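Local atomic coordinates of probable porin (Pseudomonas aeruginosa, PDB entry 4FT6), a protein that probably forms a beta-barrel channel of the OprD porin family in the outer membrane, letting small solutes pass. Residues Gly61-Gly66 against Glu111-Glu116; Tyr96-Val101 against Pro133-Gly138; Gly115-Glu120 against Gly154-Leu159. All coordinates share one frame; numbering follows the deposited sequence.

Contact 1: Gly61-Gly66 against Glu111-Glu116; sequences GVELIG and ELKLGE. With C8E ((hydroxyethyloxy)tri(ethyloxy)octane), chain D.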
loop_
_atom_site.group_PDB
_atom_site.type_symbol
_atom_site.label_atom_id
_atom_site.label_comp_id
_atom_site.label_asym_id
_atom_site.label_seq_id
_atom_site.Cartn_x
_atom_site.Cartn_y
_atom_site.Cartn_z
ATOM N N GLY A 61 6.458 18.208 -19.109
ATOM C CA GLY A 61 5.974 18.702 -17.838
ATOM C C GLY A 61 6.881 18.265 -16.699
ATOM O O GLY A 61 7.771 17.421 -16.875
ATOM N N VAL A 62 6.670 18.832 -15.522
ATOM C CA VAL A 62 7.491 18.427 -14.400
ATOM C C VAL A 62 6.685 18.438 -13.120
ATOM O O VAL A 62 5.812 19.292 -12.928
ATOM C CB VAL A 62 8.785 19.284 -14.284
ATOM C CG1 VAL A 62 8.469 20.732 -13.887
ATOM C CG2 VAL A 62 9.760 18.633 -13.312
ATOM N N GLU A 63 6.970 17.461 -12.268
ATOM C CA GLU A 63 6.283 17.301 -10.998
ATOM C C GLU A 63 7.297 17.341 -9.850
ATOM O O GLU A 63 8.489 17.117 -10.053
ATOM C CB GLU A 63 5.491 15.988 -10.988
ATOM C CG GLU A 63 4.349 15.971 -11.982
ATOM C CD GLU A 63 3.418 14.760 -11.838
ATOM O OE1 GLU A 63 3.704 13.828 -11.042
ATOM O OE2 GLU A 63 2.385 14.755 -12.545
ATOM N N LEU A 64 6.820 17.622 -8.647
ATOM C CA LEU A 64 7.689 17.710 -7.484
ATOM C C LEU A 64 6.994 17.033 -6.313
ATOM O O LEU A 64 5.797 17.252 -6.083
ATOM C CB LEU A 64 7.951 19.178 -7.144
ATOM C CG LEU A 64 9.153 19.518 -6.270
ATOM C CD1 LEU A 64 10.429 19.396 -7.080
ATOM C CD2 LEU A 64 9.018 20.924 -5.716
ATOM N N ILE A 65 7.722 16.188 -5.590
ATOM C CA ILE A 65 7.187 15.613 -4.364
ATOM C C ILE A 65 8.063 16.015 -3.179
ATOM O O ILE A 65 9.271 15.751 -3.163
ATOM C CB ILE A 65 7.060 14.081 -4.453
ATOM C CG1 ILE A 65 6.219 13.705 -5.677
ATOM C CG2 ILE A 65 6.445 13.527 -3.171
ATOM C CD1 ILE A 65 6.021 12.217 -5.877
ATOM N N GLY A 66 7.462 16.687 -2.205
ATOM C CA GLY A 66 8.200 17.159 -1.049
ATOM C C GLY A 66 7.637 16.519 0.207
ATOM O O GLY A 66 6.403 16.430 0.384
ATOM N N GLU A 111 2.157 8.147 -21.726
ATOM C CA GLU A 111 2.738 9.085 -20.787
ATOM C C GLU A 111 3.936 8.472 -20.075
ATOM O O GLU A 111 3.893 7.315 -19.647
ATOM C CB GLU A 111 1.677 9.511 -19.783
ATOM C CG GLU A 111 2.067 10.673 -18.910
ATOM C CD GLU A 111 0.965 11.057 -17.933
ATOM O OE1 GLU A 111 -0.053 10.325 -17.854
ATOM O OE2 GLU A 111 1.118 12.089 -17.239
ATOM N N LEU A 112 5.011 9.247 -19.957
ATOM C CA LEU A 112 6.228 8.758 -19.333
ATOM C C LEU A 112 6.598 9.659 -18.168
ATOM O O LEU A 112 6.643 10.879 -18.329
ATOM C CB LEU A 112 7.359 8.753 -20.356
ATOM C CG LEU A 112 8.741 8.361 -19.833
ATOM C CD1 LEU A 112 8.756 6.882 -19.422
ATOM C CD2 LEU A 112 9.821 8.673 -20.878
ATOM N N LYS A 113 6.836 9.072 -16.995
ATOM C CA LYS A 113 7.326 9.839 -15.848
ATOM C C LYS A 113 8.619 9.236 -15.342
ATOM O O LYS A 113 8.731 8.016 -15.203
ATOM C CB LYS A 113 6.324 9.862 -14.688
ATOM C CG LYS A 113 5.084 10.717 -14.877
ATOM C CD LYS A 113 4.171 10.666 -13.622
ATOM C CE LYS A 113 2.778 11.218 -13.923
ATOM N NZ LYS A 113 2.181 10.551 -15.117
ATOM N N LEU A 114 9.579 10.101 -15.038
ATOM C CA LEU A 114 10.864 9.669 -14.513
ATOM C C LEU A 114 11.186 10.429 -13.224
ATOM O O LEU A 114 10.706 11.541 -13.032
ATOM C CB LEU A 114 11.940 9.919 -15.560
ATOM C CG LEU A 114 11.603 9.222 -16.876
ATOM C CD1 LEU A 114 11.951 10.119 -18.047
ATOM C CD2 LEU A 114 12.349 7.908 -16.964
ATOM N N GLY A 115 11.981 9.833 -12.337
ATOM C CA GLY A 115 12.425 10.539 -11.152
ATOM C C GLY A 115 11.803 9.978 -9.892
ATOM O O GLY A 115 11.795 8.757 -9.691
ATOM N N GLU A 116 11.295 10.873 -9.043
ATOM C CA GLU A 116 10.628 10.469 -7.810
ATOM C C GLU A 116 9.191 9.988 -8.115
ATOM O O GLU A 116 8.360 10.743 -8.626
ATOM C CB GLU A 116 10.628 11.630 -6.796
ATOM C CG GLU A 116 10.115 11.274 -5.400
ATOM C CD GLU A 116 11.152 10.552 -4.537
ATOM O OE1 GLU A 116 12.096 9.950 -5.099
ATOM O OE2 GLU A 116 11.032 10.578 -3.282
HETATM C C1 C8E D . 14.253 11.952 -7.062
HETATM C C2 C8E D . 14.465 13.188 -7.946
HETATM C C3 C8E D . 15.861 13.793 -7.772
HETATM C C4 C8E D . 15.889 15.044 -6.897
HETATM C C5 C8E D . 15.995 16.308 -7.746
HETATM C C6 C8E D . 16.198 17.596 -6.956
HETATM C C7 C8E D . 14.968 18.501 -6.947
HETATM C C8 C8E D . 15.389 19.958 -6.749
HETATM O O9 C8E D . 14.383 20.896 -7.083
HETATM C C10 C8E D . 13.562 21.278 -5.996
HETATM C C11 C8E D . 13.614 22.789 -5.763
HETATM O O12 C8E D . 13.334 23.525 -6.936
HETATM C C13 C8E D . 12.782 24.803 -6.681
HETATM C C14 C8E D . 12.031 25.329 -7.901
HETATM O O15 C8E D . 10.633 25.221 -7.724
#

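Contact 2: Tyr96-Val101 against Pro133-Gly138; sequences YARLGV and PQTFQG. With C8E ((hydroxyethyloxy)tri(ethyloxy)octane), chain D; DMU (decyl-beta-D-maltopyranoside), chain F.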
loop_
_atom_site.group_PDB
_atom_site.type_symbol
_atom_site.label_atom_id
_atom_site.label_comp_id
_atom_site.label_asym_id
_atom_site.label_seq_id
_atom_site.Cartn_x
_atom_site.Cartn_y
_atom_site.Cartn_z
ATOM N N TYR A 96 12.644 14.653 9.542
ATOM C CA TYR A 96 13.247 14.181 8.303
ATOM C C TYR A 96 12.489 14.765 7.118
ATOM O O TYR A 96 11.284 15.034 7.196
ATOM C CB TYR A 96 13.286 12.656 8.247
ATOM C CG TYR A 96 11.929 11.959 8.275
ATOM C CD1 TYR A 96 11.064 12.093 9.359
ATOM C CD2 TYR A 96 11.533 11.129 7.231
ATOM C CE1 TYR A 96 9.843 11.435 9.387
ATOM C CE2 TYR A 96 10.311 10.471 7.252
ATOM C CZ TYR A 96 9.474 10.624 8.331
ATOM O OH TYR A 96 8.265 9.969 8.359
ATOM N N ALA A 97 13.198 14.983 6.024
ATOM C CA ALA A 97 12.586 15.613 4.872
ATOM C C ALA A 97 13.101 14.957 3.615
ATOM O O ALA A 97 14.106 14.231 3.631
ATOM C CB ALA A 97 12.854 17.103 4.852
ATOM N N ARG A 98 12.390 15.188 2.522
ATOM C CA ARG A 98 12.810 14.637 1.252
ATOM C C ARG A 98 12.191 15.451 0.125
ATOM O O ARG A 98 11.066 15.954 0.238
ATOM C CB ARG A 98 12.394 13.178 1.153
ATOM C CG ARG A 98 13.110 12.425 0.065
ATOM C CD ARG A 98 12.631 10.985 -0.065
ATOM N NE ARG A 98 13.031 10.483 -1.376
ATOM C CZ ARG A 98 14.266 10.117 -1.680
ATOM N NH1 ARG A 98 15.216 10.168 -0.753
ATOM N NH2 ARG A 98 14.547 9.692 -2.906
ATOM N N LEU A 99 12.931 15.599 -0.962
ATOM C CA LEU A 99 12.450 16.366 -2.086
ATOM C C LEU A 99 12.904 15.678 -3.361
ATOM O O LEU A 99 14.100 15.493 -3.583
ATOM C CB LEU A 99 13.006 17.781 -2.020
ATOM C CG LEU A 99 12.506 18.813 -3.035
ATOM C CD1 LEU A 99 10.985 18.830 -3.055
ATOM C CD2 LEU A 99 13.075 20.212 -2.704
ATOM N N GLY A 100 11.950 15.267 -4.183
ATOM C CA GLY A 100 12.288 14.675 -5.460
ATOM C C GLY A 100 11.548 15.333 -6.609
ATOM O O GLY A 100 10.352 15.649 -6.505
ATOM N N VAL A 101 12.257 15.541 -7.711
ATOM C CA VAL A 101 11.636 16.098 -8.903
ATOM C C VAL A 101 11.231 14.941 -9.824
ATOM O O VAL A 101 11.765 13.839 -9.705
ATOM C CB VAL A 101 12.604 17.054 -9.633
ATOM C CG1 VAL A 101 13.640 16.260 -10.427
ATOM C CG2 VAL A 101 11.846 17.974 -10.555
ATOM N N PRO A 133 4.610 8.802 2.529
ATOM C CA PRO A 133 4.600 7.703 1.547
ATOM C C PRO A 133 5.987 7.164 1.217
ATOM O O PRO A 133 6.960 7.927 1.107
ATOM C CB PRO A 133 4.049 8.371 0.281
ATOM C CG PRO A 133 4.464 9.827 0.429
ATOM C CD PRO A 133 4.276 10.097 1.907
ATOM N N GLN A 134 6.062 5.850 1.037
ATOM C CA GLN A 134 7.186 5.208 0.358
ATOM C C GLN A 134 7.265 5.782 -1.067
ATOM O O GLN A 134 6.240 6.074 -1.688
ATOM C CB GLN A 134 6.907 3.702 0.276
ATOM C CG GLN A 134 8.080 2.818 -0.150
ATOM C CD GLN A 134 7.679 1.342 -0.287
ATOM O OE1 GLN A 134 6.655 1.013 -0.916
ATOM N NE2 GLN A 134 8.477 0.448 0.311
ATOM N N THR A 135 8.468 5.959 -1.596
ATOM C CA THR A 135 8.591 6.397 -2.985
ATOM C C THR A 135 9.588 5.534 -3.716
ATOM O O THR A 135 10.435 4.890 -3.090
ATOM C CB THR A 135 9.044 7.857 -3.104
ATOM O OG1 THR A 135 10.132 8.079 -2.204
ATOM C CG2 THR A 135 7.909 8.819 -2.790
ATOM N N PHE A 136 9.504 5.528 -5.042
ATOM C CA PHE A 136 10.503 4.807 -5.804
ATOM C C PHE A 136 11.269 5.721 -6.765
ATOM O O PHE A 136 10.813 6.816 -7.104
ATOM C CB PHE A 136 9.841 3.663 -6.538
ATOM C CG PHE A 136 9.518 2.510 -5.658
ATOM C CD1 PHE A 136 8.424 2.547 -4.795
ATOM C CD2 PHE A 136 10.338 1.383 -5.658
ATOM C CE1 PHE A 136 8.150 1.458 -3.957
ATOM C CE2 PHE A 136 10.070 0.295 -4.829
ATOM C CZ PHE A 136 8.978 0.329 -3.985
ATOM N N GLN A 137 12.439 5.274 -7.201
ATOM C CA GLN A 137 13.199 6.062 -8.138
ATOM C C GLN A 137 13.419 5.264 -9.390
ATOM O O GLN A 137 14.058 4.197 -9.358
ATOM C CB GLN A 137 14.554 6.477 -7.561
ATOM C CG GLN A 137 14.441 7.498 -6.458
ATOM C CD GLN A 137 13.921 6.883 -5.183
ATOM O OE1 GLN A 137 14.474 5.889 -4.708
ATOM N NE2 GLN A 137 12.832 7.440 -4.636
ATOM N N GLY A 138 12.920 5.805 -10.497
ATOM C CA GLY A 138 13.119 5.198 -11.797
ATOM C C GLY A 138 12.225 5.874 -12.815
ATOM O O GLY A 138 12.157 7.113 -12.856
HETATM C C1 C8E D . 14.253 11.952 -7.062
HETATM C C2 C8E D . 14.465 13.188 -7.946
HETATM C C3 C8E D . 15.861 13.793 -7.772
HETATM C C4 C8E D . 15.889 15.044 -6.897
HETATM C C5 C8E D . 15.995 16.308 -7.746
HETATM C C6 C8E D . 16.198 17.596 -6.956
HETATM C C7 C8E D . 14.968 18.501 -6.947
HETATM C C8 C8E D . 15.389 19.958 -6.749
HETATM O O9 C8E D . 14.383 20.896 -7.083
HETATM C C10 C8E D . 13.562 21.278 -5.996
HETATM C C11 C8E D . 13.614 22.789 -5.763
HETATM O O12 C8E D . 13.334 23.525 -6.936
HETATM C C13 C8E D . 12.782 24.803 -6.681
HETATM C C14 C8E D . 12.031 25.329 -7.901
HETATM O O15 C8E D . 10.633 25.221 -7.724
HETATM C C1 DMU F . 16.738 14.825 0.016
HETATM C C2 DMU F . 17.442 13.413 0.064
HETATM C C3 DMU F . 18.840 13.442 0.969
HETATM C C4 DMU F . 18.691 14.433 2.182
HETATM O O5 DMU F . 18.175 15.651 1.739
HETATM C C6 DMU F . 16.834 15.516 1.347
HETATM O O7 DMU F . 19.426 12.126 1.329
HETATM O O16 DMU F . 16.172 16.777 1.375
HETATM C C18 DMU F . 16.405 17.622 2.478
HETATM C C19 DMU F . 15.750 18.990 2.298
HETATM C C22 DMU F . 14.332 18.826 1.773
HETATM C C25 DMU F . 13.829 20.178 1.274
HETATM C C28 DMU F . 12.574 20.555 2.057
HETATM C C31 DMU F . 11.350 20.284 1.188
HETATM C C34 DMU F . 10.235 19.816 2.102
HETATM C C37 DMU F . 8.912 20.374 1.637
HETATM C C40 DMU F . 7.791 19.669 2.357
HETATM C C43 DMU F . 6.612 20.592 2.410
HETATM O O49 DMU F . 15.441 14.583 -0.346
HETATM O O55 DMU F . 17.429 12.680 -1.220
HETATM C C57 DMU F . 20.045 14.626 2.752
HETATM O O61 DMU F . 20.839 15.138 1.736
HETATM C C5 DMU F . 19.621 9.962 0.293
HETATM C C7 DMU F . 20.947 9.478 0.736
HETATM C C8 DMU F . 22.085 10.320 0.005
HETATM C C9 DMU F . 21.444 11.217 -1.152
HETATM O O1 DMU F . 20.601 12.104 -0.535
HETATM C C10 DMU F . 19.561 11.466 0.112
HETATM O O2 DMU F . 22.908 11.086 0.980
HETATM O O3 DMU F . 19.265 9.356 -0.893
HETATM O O4 DMU F . 21.028 8.097 0.598
HETATM C C11 DMU F . 22.393 11.997 -2.029
HETATM O O6 DMU F . 21.646 12.792 -2.895
#

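Contact 3: Gly115-Glu120 against Gly154-Leu159; sequences GELLPE and GQMRSL. With C8E ((hydroxyethyloxy)tri(ethyloxy)octane), chain D.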
loop_
_atom_site.group_PDB
_atom_site.type_symbol
_atom_site.label_atom_id
_atom_site.label_comp_id
_atom_site.label_asym_id
_atom_site.label_seq_id
_atom_site.Cartn_x
_atom_site.Cartn_y
_atom_site.Cartn_z
ATOM N N GLY A 115 11.981 9.833 -12.337
ATOM C CA GLY A 115 12.425 10.539 -11.152
ATOM C C GLY A 115 11.803 9.978 -9.892
ATOM O O GLY A 115 11.795 8.757 -9.691
ATOM N N GLU A 116 11.295 10.873 -9.043
ATOM C CA GLU A 116 10.628 10.469 -7.810
ATOM C C GLU A 116 9.191 9.988 -8.115
ATOM O O GLU A 116 8.360 10.743 -8.626
ATOM C CB GLU A 116 10.628 11.630 -6.796
ATOM C CG GLU A 116 10.115 11.274 -5.400
ATOM C CD GLU A 116 11.152 10.552 -4.537
ATOM O OE1 GLU A 116 12.096 9.950 -5.099
ATOM O OE2 GLU A 116 11.032 10.578 -3.282
ATOM N N LEU A 117 8.900 8.726 -7.819
ATOM C CA LEU A 117 7.613 8.149 -8.202
ATOM C C LEU A 117 6.817 7.581 -7.034
ATOM O O LEU A 117 7.396 7.130 -6.035
ATOM C CB LEU A 117 7.820 7.058 -9.249
ATOM C CG LEU A 117 8.385 7.608 -10.547
ATOM C CD1 LEU A 117 8.799 6.488 -11.501
ATOM C CD2 LEU A 117 7.377 8.551 -11.211
ATOM N N LEU A 118 5.490 7.606 -7.187
ATOM C CA LEU A 118 4.550 6.970 -6.255
ATOM C C LEU A 118 3.760 5.859 -6.962
ATOM O O LEU A 118 2.553 6.006 -7.198
ATOM C CB LEU A 118 3.583 8.013 -5.680
ATOM C CG LEU A 118 4.173 9.024 -4.686
ATOM C CD1 LEU A 118 3.250 10.241 -4.569
ATOM C CD2 LEU A 118 4.421 8.372 -3.298
ATOM N N PRO A 119 4.432 4.742 -7.302
ATOM C CA PRO A 119 3.732 3.696 -8.076
ATOM C C PRO A 119 2.656 2.974 -7.281
ATOM O O PRO A 119 2.892 2.577 -6.131
ATOM C CB PRO A 119 4.845 2.682 -8.414
ATOM C CG PRO A 119 5.885 2.876 -7.330
ATOM C CD PRO A 119 5.831 4.373 -7.004
ATOM N N GLU A 120 1.496 2.774 -7.895
ATOM C CA GLU A 120 0.469 1.937 -7.284
ATOM C C GLU A 120 0.144 0.770 -8.211
ATOM O O GLU A 120 -0.851 0.776 -8.927
ATOM C CB GLU A 120 -0.772 2.765 -6.920
ATOM C CG GLU A 120 -0.593 3.630 -5.690
ATOM C CD GLU A 120 -1.793 4.519 -5.411
ATOM O OE1 GLU A 120 -1.765 5.711 -5.779
ATOM O OE2 GLU A 120 -2.771 4.027 -4.817
ATOM N N GLY A 154 8.036 -0.268 -16.983
ATOM C CA GLY A 154 8.917 0.600 -16.237
ATOM C C GLY A 154 10.070 -0.139 -15.585
ATOM O O GLY A 154 10.115 -1.383 -15.569
ATOM N N GLN A 155 11.001 0.646 -15.044
ATOM C CA GLN A 155 12.141 0.117 -14.315
ATOM C C GLN A 155 12.411 0.987 -13.091
ATOM O O GLN A 155 12.498 2.213 -13.187
ATOM C CB GLN A 155 13.392 0.046 -15.219
ATOM C CG GLN A 155 14.712 0.087 -14.459
ATOM C CD GLN A 155 15.944 -0.013 -15.357
ATOM O OE1 GLN A 155 16.938 0.698 -15.151
ATOM N NE2 GLN A 155 15.895 -0.917 -16.338
ATOM N N MET A 156 12.544 0.351 -11.936
ATOM C CA MET A 156 12.888 1.072 -10.725
ATOM C C MET A 156 14.308 0.687 -10.334
ATOM O O MET A 156 14.734 -0.441 -10.599
ATOM C CB MET A 156 11.917 0.693 -9.608
ATOM C CG MET A 156 10.980 1.798 -9.214
ATOM S SD MET A 156 9.910 2.271 -10.555
ATOM C CE MET A 156 8.856 3.480 -9.797
ATOM N N ARG A 157 15.043 1.613 -9.718
ATOM C CA ARG A 157 16.425 1.347 -9.304
ATOM C C ARG A 157 16.639 1.402 -7.810
ATOM O O ARG A 157 17.506 0.706 -7.281
ATOM C CB ARG A 157 17.388 2.310 -9.992
ATOM C CG ARG A 157 17.212 2.257 -11.476
ATOM C CD ARG A 157 18.328 2.887 -12.232
ATOM N NE ARG A 157 18.299 2.351 -13.582
ATOM C CZ ARG A 157 19.237 2.554 -14.494
ATOM N NH1 ARG A 157 20.299 3.291 -14.202
ATOM N NH2 ARG A 157 19.105 2.001 -15.693
ATOM N N SER A 158 15.848 2.232 -7.138
ATOM C CA SER A 158 15.940 2.374 -5.701
ATOM C C SER A 158 14.594 2.783 -5.110
ATOM O O SER A 158 13.670 3.176 -5.834
ATOM C CB SER A 158 16.932 3.458 -5.371
ATOM O OG SER A 158 16.306 4.693 -5.637
ATOM N N LEU A 159 14.495 2.694 -3.788
ATOM C CA LEU A 159 13.302 3.140 -3.086
ATOM C C LEU A 159 13.690 4.017 -1.903
ATOM O O LEU A 159 14.841 4.007 -1.464
ATOM C CB LEU A 159 12.485 1.942 -2.605
ATOM C CG LEU A 159 13.142 0.936 -1.645
ATOM C CD1 LEU A 159 13.246 1.438 -0.196
ATOM C CD2 LEU A 159 12.368 -0.385 -1.676
HETATM C C1 C8E D . 14.253 11.952 -7.062
HETATM C C2 C8E D . 14.465 13.188 -7.946
HETATM C C3 C8E D . 15.861 13.793 -7.772
HETATM C C4 C8E D . 15.889 15.044 -6.897
HETATM C C5 C8E D . 15.995 16.308 -7.746
HETATM C C6 C8E D . 16.198 17.596 -6.956
HETATM C C7 C8E D . 14.968 18.501 -6.947
HETATM C C8 C8E D . 15.389 19.958 -6.749
HETATM O O9 C8E D . 14.383 20.896 -7.083
HETATM C C10 C8E D . 13.562 21.278 -5.996
HETATM C C11 C8E D . 13.614 22.789 -5.763
HETATM O O12 C8E D . 13.334 23.525 -6.936
HETATM C C13 C8E D . 12.782 24.803 -6.681
HETATM C C14 C8E D . 12.031 25.329 -7.901
HETATM O O15 C8E D . 10.633 25.221 -7.724
#

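Contact 1: Gly61-Gly66 against Glu111-Glu116
I65 and E116 touch through van der Waals contacts: CD1 of I65 comes to 3.9 Å from the backbone O of E116, and the same CD1 lies 4.2 Å from E116 CG. The isoleucine sends its longer branch to the bend at G115 and E116 because CG1 stands anti to the carbonyl carbon (chi1 -55°) and CD1 continues the extended chain. Further along, the carboxylate of E63 rests against the aliphatic part of K113, with OE2 3.8 Å from CE, the two chains running aslant to each other. No hydrogen bond joins the segments.

The charged ends pair otherwise. K113 bends at its last torsion (chi4 53°), which carries NZ back along its own strand to E111 OE2 at 2.8 Å, a salt bridge with weak hydrogen-bond geometry; NZ stays 4.9 Å from E63 OE2. K104, on the strand between, forms a salt bridge with E63 OE2, and Y53 OH bonds E111 OE2. The neighbouring lysines, K104 at E63 and K113 at E111, probably favour ionised carboxylates. The carboxylate of E116 turns to Q137 and R98.

L64 points away from E116 and K113, its CD1 3.8 Å from C10 of the detergent C8E. Strands 58-71 and 110-114 both pair antiparallel with strand 95-107; E63 reaches over that strand to K113 and I65 to the corner at G115 and E116, an arrangement of the OprD-family beta barrel.

Contact 2: Tyr96-Val101 against Pro133-Gly138
R98 and T135 converge on a single oxygen, OE2 of E116: R98 NE reaches it as a salt bridge, and T135 OG1 hydrogen-bonds the same atom. The site lies in the OprD-family barrel, where strand 95-107 of the wall faces the segment 133-138. NE of R98 and OG1 of T135 are themselves 3.9 Å apart, not bonded but sharing an acceptor, and their side chains pass in opposite directions.

Q137 takes the other carboxylate oxygen, its NE2 hydrogen-bonded to E116 OE1. This draws two donors together, since R98 NH2 lies 3.3 Å from Q137 NE2 without a bond between them. The guanidinium and amide planes are turned 57° apart, and the amide approaches the guanidinium obliquely. A bend in Q137 (chi2 74°) turns its amide back to the arginine, and the bond from NE2 to the glutamate helps to orient it; the approach of S158 OG to OE1 is doubtfully short. R98 instead runs extended from CG to NE, and its NH1 gives a bond to S165 O. The buried glutamate thus meets a positive charge and two neutral donors, which probably keep it ionised.

L99 and V101, whose side chains alternate with that of R98, pack on detergent. CD2 of L99 lies 3.5 Å from C10 of C8E, and V101 CG1 lies 3.6 Å from its C5. The maltoside DMU sits beside R98, where the backbone N of L99 donates to DMU O49 at 2.8 Å with an N-H...O angle of 156°.

Contact 3: Gly115-Glu120 against Gly154-Leu159
The terminal methyl of M156 is the meeting point: CE lies 3.5 Å from L117 CD1 and 3.8 Å from L117 CB, and on the proline it reaches CG of P119 at 3.9 Å. Leucine and proline therefore present two apolar surfaces to one methyl. M156 crosses both side chains at a slant. A bend at chi2 (63°) followed by an extended last bond swings CE across to them, although the CB of M156 does not itself point at the segment 115-120. L117 offers its CD1 branch after placing CG anti to the carbonyl carbon.

Around this trio lies a second shell of the same character. M140 touches L117, P119 and M156, and F136 packs on P119 and M156. The backbone of L117 is hydrogen-bonded to F136 and that of G115 to G138, which sets the position of the leucine. The first of these bonds lies just past the corner at G115 and E116, the second at it, where the chain leaves the direction of strand 110-114.

On strand 149-160, R157 and S158 both face Q137, forming a classic beta bulge next to M156. R157 does not join the apolar cluster but grips OE1 of Q155 side-on: its NE is 2.7 Å from Q155 OE1, and its NH2 is 2.6 Å from that oxygen. Both donors lie in the amide's carbonyl plane, and the oxygen lies nearly in the guanidinium plane, so the two groups are held flat. D184 accepts from Q155 NE2.

Across the segments no polar atom is paired. L117, P119 and M156 are held to one another by dispersion and burial of hydrocarbon, while the directional bonds are made by backbones and by polar side chains around the cluster.

The three contacts cluster on one side of the barrel: centres of contacts 1 and 2 are about 11 Å apart, those of 1 and 3 about 10 Å, and those of 2 and 3 about 9 Å. Contact 1 spans strand 95-107, which supplies one segment of contact 2. Contacts 1 and 3 share G115 and E116, the corner where strand 110-114 gives way to 117-121. Contact 2 alternates with each of the others along the chain. I65 CD1 also packs on L118 CD1 at 3.6 Å. Together they join the chain on both sides of the corner, and segment 133-138, to the barrel wall, consistent with the inward-folded loop that narrows OprD-family pores.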